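PDB 2B78: methyltransferase from Streptococcus mutans, which probably transfers a methyl group from S-adenosyl-L-methionine to a substrate that may be RNA. Local coordinates for residues A[9-14]-A[44-49]; A[24-29]-A[56-61]. All coordinates share one frame; numbering follows the deposited sequence.

Contact 1 of 2, residues A[9-14]-A[44-49]; sequences FAEKKL and IFLGTA
Leu46 carries this contact with a single methyl group: its CD1 meets both Glu11 and Leu14, which stand one turn apart on helix 8-16. The closer approach is to the aliphatic part of the glutamate, Glu11 CG lying 3.8 Å from Leu46 CD1. Leu14 CD1 comes to 4.0 Å from the same Leu46 CD1, methyl against methyl. In both pairs the side chains cross at about a right angle, and the touching is limited to Leu46 CD1 against one methylene and one methyl, with 140 Å² buried. Glu11 has CG anti to its backbone N (chi1 -169°) and runs on extended, which brings its CG to the leucine while the carboxylate leads away from it; Glu11 OE2 makes a long, weak ion pair with Lys15 NZ. Leu46 has CG anti to its carbonyl carbon (chi1 -62°), and CD1 continues anti to CA (chi2 172°), out to the helix. Polar groups are joined through one water, which donates to Leu46 O at 3.1 Å and more weakly to Leu14 O at 3.4 Å. Two successive residues, Leu46 and Gly47, stand opposite Leu38 of strand 34-39, both backbone hydrogen-bonded to it; at its backbone angles, a beta carbon on Gly47 would press on Leu46 O. The arrangement is a helix packed by leucines on a sheet at a classic beta bulge, within the PUA-like domain.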
loop_
_atom_site.group_PDB
_atom_site.type_symbol
_atom_site.label_atom_id
_atom_site.label_comp_id
_atom_site.label_asym_id
_atom_site.label_seq_id
_atom_site.Cartn_x
_atom_site.Cartn_y
_atom_site.Cartn_z
ATOM N N PHE A 9 22.836 -18.857 -2.982
ATOM C CA PHE A 9 21.559 -18.398 -2.438
ATOM C C PHE A 9 20.755 -17.620 -3.480
ATOM O O PHE A 9 19.560 -17.855 -3.657
ATOM C CB PHE A 9 21.785 -17.509 -1.210
ATOM C CG PHE A 9 20.656 -17.560 -0.218
ATOM C CD1 PHE A 9 20.467 -18.688 0.576
ATOM C CD2 PHE A 9 19.768 -16.496 -0.095
ATOM C CE1 PHE A 9 19.405 -18.756 1.478
ATOM C CE2 PHE A 9 18.705 -16.551 0.802
ATOM C CZ PHE A 9 18.522 -17.685 1.590
ATOM N N ALA A 10 21.403 -16.679 -4.156
ATOM C CA ALA A 10 20.726 -15.893 -5.181
ATOM C C ALA A 10 20.134 -16.831 -6.228
ATOM O O ALA A 10 19.022 -16.620 -6.711
ATOM C CB ALA A 10 21.716 -14.927 -5.837
ATOM N N GLU A 11 20.883 -17.877 -6.558
ATOM C CA GLU A 11 20.468 -18.866 -7.551
ATOM C C GLU A 11 19.183 -19.613 -7.179
ATOM O O GLU A 11 18.223 -19.628 -7.948
ATOM C CB GLU A 11 21.597 -19.882 -7.767
ATOM C CG GLU A 11 21.388 -20.794 -8.960
ATOM C CD GLU A 11 22.445 -21.880 -9.064
ATOM O OE1 GLU A 11 23.634 -21.579 -8.837
ATOM O OE2 GLU A 11 22.085 -23.032 -9.383
ATOM N N LYS A 12 19.162 -20.241 -6.008
ATOM C CA LYS A 12 17.980 -20.986 -5.595
ATOM C C LYS A 12 16.740 -20.095 -5.591
ATOM O O LYS A 12 15.655 -20.533 -5.968
ATOM C CB LYS A 12 18.192 -21.626 -4.210
ATOM C CG LYS A 12 18.455 -20.647 -3.079
ATOM C CD LYS A 12 18.972 -21.350 -1.819
ATOM C CE LYS A 12 17.871 -21.703 -0.817
ATOM N NZ LYS A 12 16.915 -22.761 -1.258
ATOM N N LYS A 13 16.894 -18.841 -5.182
ATOM C CA LYS A 13 15.753 -17.933 -5.163
ATOM C C LYS A 13 15.266 -17.672 -6.582
ATOM O O LYS A 13 14.066 -17.735 -6.853
ATOM C CB LYS A 13 16.125 -16.622 -4.469
ATOM C CG LYS A 13 16.314 -16.783 -2.969
ATOM C CD LYS A 13 16.856 -15.527 -2.305
ATOM C CE LYS A 13 15.802 -14.441 -2.198
ATOM N NZ LYS A 13 16.297 -13.287 -1.396
ATOM N N LEU A 14 16.198 -17.389 -7.488
ATOM C CA LEU A 14 15.841 -17.144 -8.881
ATOM C C LEU A 14 15.096 -18.342 -9.441
ATOM O O LEU A 14 14.039 -18.190 -10.052
ATOM C CB LEU A 14 17.091 -16.876 -9.728
ATOM C CG LEU A 14 17.693 -15.475 -9.634
ATOM C CD1 LEU A 14 19.039 -15.430 -10.355
ATOM C CD2 LEU A 14 16.711 -14.470 -10.238
ATOM N N ILE A 44 25.553 -21.413 -16.066
ATOM C CA ILE A 44 24.253 -21.704 -16.657
ATOM C C ILE A 44 23.400 -20.437 -16.655
ATOM O O ILE A 44 23.384 -19.693 -15.677
ATOM C CB ILE A 44 23.507 -22.806 -15.878
ATOM C CG1 ILE A 44 24.393 -24.052 -15.753
ATOM C CG2 ILE A 44 22.200 -23.139 -16.580
ATOM C CD1 ILE A 44 24.870 -24.627 -17.076
ATOM N N PHE A 45 22.695 -20.198 -17.759
ATOM C CA PHE A 45 21.850 -19.013 -17.896
ATOM C C PHE A 45 20.635 -19.078 -16.978
ATOM O O PHE A 45 19.846 -20.021 -17.049
ATOM C CB PHE A 45 21.390 -18.872 -19.348
ATOM C CG PHE A 45 20.537 -17.663 -19.600
ATOM C CD1 PHE A 45 21.053 -16.383 -19.425
ATOM C CD2 PHE A 45 19.219 -17.805 -20.018
ATOM C CE1 PHE A 45 20.268 -15.259 -19.662
ATOM C CE2 PHE A 45 18.421 -16.687 -20.258
ATOM C CZ PHE A 45 18.948 -15.410 -20.080
ATOM N N LEU A 46 20.481 -18.069 -16.123
ATOM C CA LEU A 46 19.357 -18.032 -15.186
ATOM C C LEU A 46 18.297 -17.000 -15.556
ATOM O O LEU A 46 17.206 -16.990 -14.977
ATOM C CB LEU A 46 19.864 -17.758 -13.766
ATOM C CG LEU A 46 20.815 -18.799 -13.156
ATOM C CD1 LEU A 46 21.363 -18.269 -11.838
ATOM C CD2 LEU A 46 20.081 -20.120 -12.944
ATOM N N GLY A 47 18.609 -16.113 -16.495
ATOM C CA GLY A 47 17.611 -15.136 -16.899
ATOM C C GLY A 47 18.088 -13.733 -17.187
ATOM O O GLY A 47 19.261 -13.398 -17.000
ATOM N N THR A 48 17.152 -12.908 -17.647
ATOM C CA THR A 48 17.415 -11.511 -17.972
ATOM C C THR A 48 16.938 -10.687 -16.789
ATOM O O THR A 48 15.888 -10.977 -16.223
ATOM C CB THR A 48 16.634 -11.096 -19.243
ATOM O OG1 THR A 48 17.062 -11.906 -20.347
ATOM C CG2 THR A 48 16.871 -9.622 -19.576
ATOM N N ALA A 49 17.703 -9.671 -16.404
ATOM C CA ALA A 49 17.320 -8.835 -15.273
ATOM C C ALA A 49 17.824 -7.412 -15.447
ATOM O O ALA A 49 18.583 -7.125 -16.369
ATOM C CB ALA A 49 17.886 -9.427 -13.983
HETATM O O HOH W 1 14.816 -18.215 -13.352
#

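Contact 2 of 2, residues A[24-29]-A[56-61]; sequences RDYPNL and KGVGWL
Val58 is touched from two directions by the loop 24-29, its CG2 methyl meeting Tyr26 and its CB meeting Leu29. With 62 Å² covered it contributes the largest share of the 148 Å² buried, against 26 Å² for Tyr26 and 25 Å² for Leu29. The tyrosine is met near the root of its ring: Val58 CG2 lies 4.0 Å from Tyr26 CD2 and 4.1 Å from Tyr26 CB, and the methyl approaches the ring obliquely. On the valine, chi1 of -71° sets CG2 between the backbone N and the carbonyl carbon, and it is this branch that reaches the tyrosine. Leu29 meets the valine at its branch point, Leu29 CD2 standing 4.1 Å from Val58 CB; the leucine CG is anti to the backbone N (chi1 -169°), and CD2 carries the chain on toward the valine. Both contacts are apolar and at van der Waals range. At the other end a water bridges the backbones, accepting from Arg24 N at 3.0 Å and donating to Lys56 O at 3.1 Å. The like charges there stay apart, Arg24 NH2 being 5.5 Å from Lys56 NZ. Around this cluster, Val58 pairs by backbone hydrogen bonds with Leu21 of strand 20-22 and with Ser52 of strand 45-54, while the side chains of both Val58 and Tyr26 also touch Leu21. Tyr26 then reaches Ala10 and Leu14 of helix 8-16, so the loop is packed between that helix and the corner at Val58, within strand 57-63.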
loop_
_atom_site.group_PDB
_atom_site.type_symbol
_atom_site.label_atom_id
_atom_site.label_comp_id
_atom_site.label_asym_id
_atom_site.label_seq_id
_atom_site.Cartn_x
_atom_site.Cartn_y
_atom_site.Cartn_z
ATOM N N ARG A 24 21.446 -8.190 0.020
ATOM C CA ARG A 24 22.113 -9.193 0.846
ATOM C C ARG A 24 22.646 -10.384 0.058
ATOM O O ARG A 24 23.612 -11.024 0.477
ATOM C CB ARG A 24 21.155 -9.703 1.924
ATOM C CG ARG A 24 21.837 -10.480 3.031
ATOM C CD ARG A 24 22.477 -9.522 4.017
ATOM N NE ARG A 24 21.470 -8.631 4.586
ATOM C CZ ARG A 24 21.741 -7.596 5.375
ATOM N NH1 ARG A 24 22.997 -7.310 5.696
ATOM N NH2 ARG A 24 20.751 -6.846 5.845
ATOM N N ASP A 25 22.023 -10.682 -1.076
ATOM C CA ASP A 25 22.437 -11.818 -1.894
ATOM C C ASP A 25 23.345 -11.429 -3.062
ATOM O O ASP A 25 23.736 -12.284 -3.866
ATOM C CB ASP A 25 21.200 -12.561 -2.415
ATOM C CG ASP A 25 20.188 -12.863 -1.319
ATOM O OD1 ASP A 25 20.583 -12.979 -0.138
ATOM O OD2 ASP A 25 18.985 -12.996 -1.637
ATOM N N TYR A 26 23.673 -10.141 -3.147
ATOM C CA TYR A 26 24.549 -9.599 -4.195
ATOM C C TYR A 26 25.468 -8.574 -3.521
ATOM O O TYR A 26 25.538 -7.416 -3.936
ATOM C CB TYR A 26 23.706 -8.919 -5.282
ATOM C CG TYR A 26 22.831 -9.879 -6.066
ATOM C CD1 TYR A 26 23.327 -10.552 -7.185
ATOM C CD2 TYR A 26 21.529 -10.158 -5.659
ATOM C CE1 TYR A 26 22.544 -11.485 -7.878
ATOM C CE2 TYR A 26 20.741 -11.086 -6.343
ATOM C CZ TYR A 26 21.253 -11.746 -7.446
ATOM O OH TYR A 26 20.488 -12.690 -8.104
ATOM N N PRO A 27 26.195 -9.002 -2.473
ATOM C CA PRO A 27 27.126 -8.206 -1.664
ATOM C C PRO A 27 28.118 -7.277 -2.362
ATOM O O PRO A 27 28.143 -6.071 -2.088
ATOM C CB PRO A 27 27.830 -9.263 -0.807
ATOM C CG PRO A 27 27.806 -10.472 -1.675
ATOM C CD PRO A 27 26.389 -10.438 -2.198
ATOM N N ASN A 28 28.939 -7.826 -3.252
ATOM C CA ASN A 28 29.939 -7.018 -3.939
ATOM C C ASN A 28 29.591 -6.736 -5.392
ATOM O O ASN A 28 30.296 -7.170 -6.306
ATOM C CB ASN A 28 31.296 -7.713 -3.859
ATOM C CG ASN A 28 31.715 -7.988 -2.431
ATOM O OD1 ASN A 28 31.308 -8.988 -1.827
ATOM N ND2 ASN A 28 32.514 -7.088 -1.873
ATOM N N LEU A 29 28.506 -6.001 -5.604
ATOM C CA LEU A 29 28.072 -5.671 -6.958
ATOM C C LEU A 29 28.602 -4.286 -7.348
ATOM O O LEU A 29 28.381 -3.310 -6.636
ATOM C CB LEU A 29 26.539 -5.712 -7.024
ATOM C CG LEU A 29 25.830 -5.658 -8.384
ATOM C CD1 LEU A 29 26.323 -6.779 -9.292
ATOM C CD2 LEU A 29 24.326 -5.777 -8.159
ATOM N N LYS A 56 15.919 -2.131 -0.235
ATOM C CA LYS A 56 16.850 -3.218 0.065
ATOM C C LYS A 56 17.160 -4.071 -1.158
ATOM O O LYS A 56 17.833 -5.099 -1.062
ATOM C CB LYS A 56 16.286 -4.100 1.182
ATOM C CG LYS A 56 16.256 -3.416 2.539
ATOM C CD LYS A 56 17.654 -2.967 2.951
ATOM C CE LYS A 56 17.640 -2.209 4.274
ATOM N NZ LYS A 56 19.004 -1.736 4.651
ATOM N N GLY A 57 16.670 -3.640 -2.312
ATOM C CA GLY A 57 16.911 -4.389 -3.529
ATOM C C GLY A 57 17.929 -3.721 -4.435
ATOM O O GLY A 57 18.149 -2.514 -4.353
ATOM N N VAL A 58 18.558 -4.520 -5.290
ATOM C CA VAL A 58 19.549 -4.030 -6.238
ATOM C C VAL A 58 19.039 -4.240 -7.666
ATOM O O VAL A 58 19.708 -3.885 -8.639
ATOM C CB VAL A 58 20.899 -4.771 -6.080
ATOM C CG1 VAL A 58 21.578 -4.356 -4.778
ATOM C CG2 VAL A 58 20.666 -6.281 -6.091
ATOM N N GLY A 59 17.847 -4.816 -7.785
ATOM C CA GLY A 59 17.285 -5.050 -9.103
ATOM C C GLY A 59 16.149 -6.052 -9.122
ATOM O O GLY A 59 15.661 -6.484 -8.066
ATOM N N TRP A 60 15.741 -6.443 -10.328
ATOM C CA TRP A 60 14.644 -7.391 -10.507
ATOM C C TRP A 60 14.878 -8.326 -11.677
ATOM O O TRP A 60 15.410 -7.918 -12.712
ATOM C CB TRP A 60 13.329 -6.661 -10.796
ATOM C CG TRP A 60 12.851 -5.775 -9.725
ATOM C CD1 TRP A 60 13.124 -4.439 -9.565
ATOM C CD2 TRP A 60 11.985 -6.139 -8.647
ATOM N NE1 TRP A 60 12.478 -3.957 -8.454
ATOM C CE2 TRP A 60 11.772 -4.979 -7.872
ATOM C CE3 TRP A 60 11.370 -7.335 -8.261
ATOM C CZ2 TRP A 60 10.963 -4.983 -6.730
ATOM C CZ3 TRP A 60 10.571 -7.337 -7.127
ATOM C CH2 TRP A 60 10.375 -6.168 -6.375
ATOM N N LEU A 61 14.453 -9.572 -11.524
ATOM C CA LEU A 61 14.556 -10.534 -12.607
ATOM C C LEU A 61 13.423 -10.156 -13.552
ATOM O O LEU A 61 12.295 -9.937 -13.110
ATOM C CB LEU A 61 14.326 -11.956 -12.096
ATOM C CG LEU A 61 14.124 -13.021 -13.181
ATOM C CD1 LEU A 61 15.434 -13.271 -13.923
ATOM C CD2 LEU A 61 13.615 -14.304 -12.544
HETATM O O HOH W 2 18.863 -7.138 1.081
#

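How the contacts relate
From the N terminus the chain runs through strand 2-5, helix 8-16, strand 20-22 and loop 24-29, then strands 34-39, 45-54 and 57-63. Contact 1 closes the loop from 9-14 to 44-49, and contact 2 the loop from 24-29 to 56-61; their segments alternate, so the two closures cross. Their centres are 12 Å apart, and direct contacts join them: Lys13 NZ forms a salt bridge of 2.7 Å with Asp25 OD2, and Ala10 CB packs at 3.4 Å from Tyr26 OH. Strands 45-54 and 57-63 are antiparallel neighbours in one five-stranded mixed sheet. Together the contacts tie helix 8-16 and loop 24-29 to that sheet within the PUA-like domain.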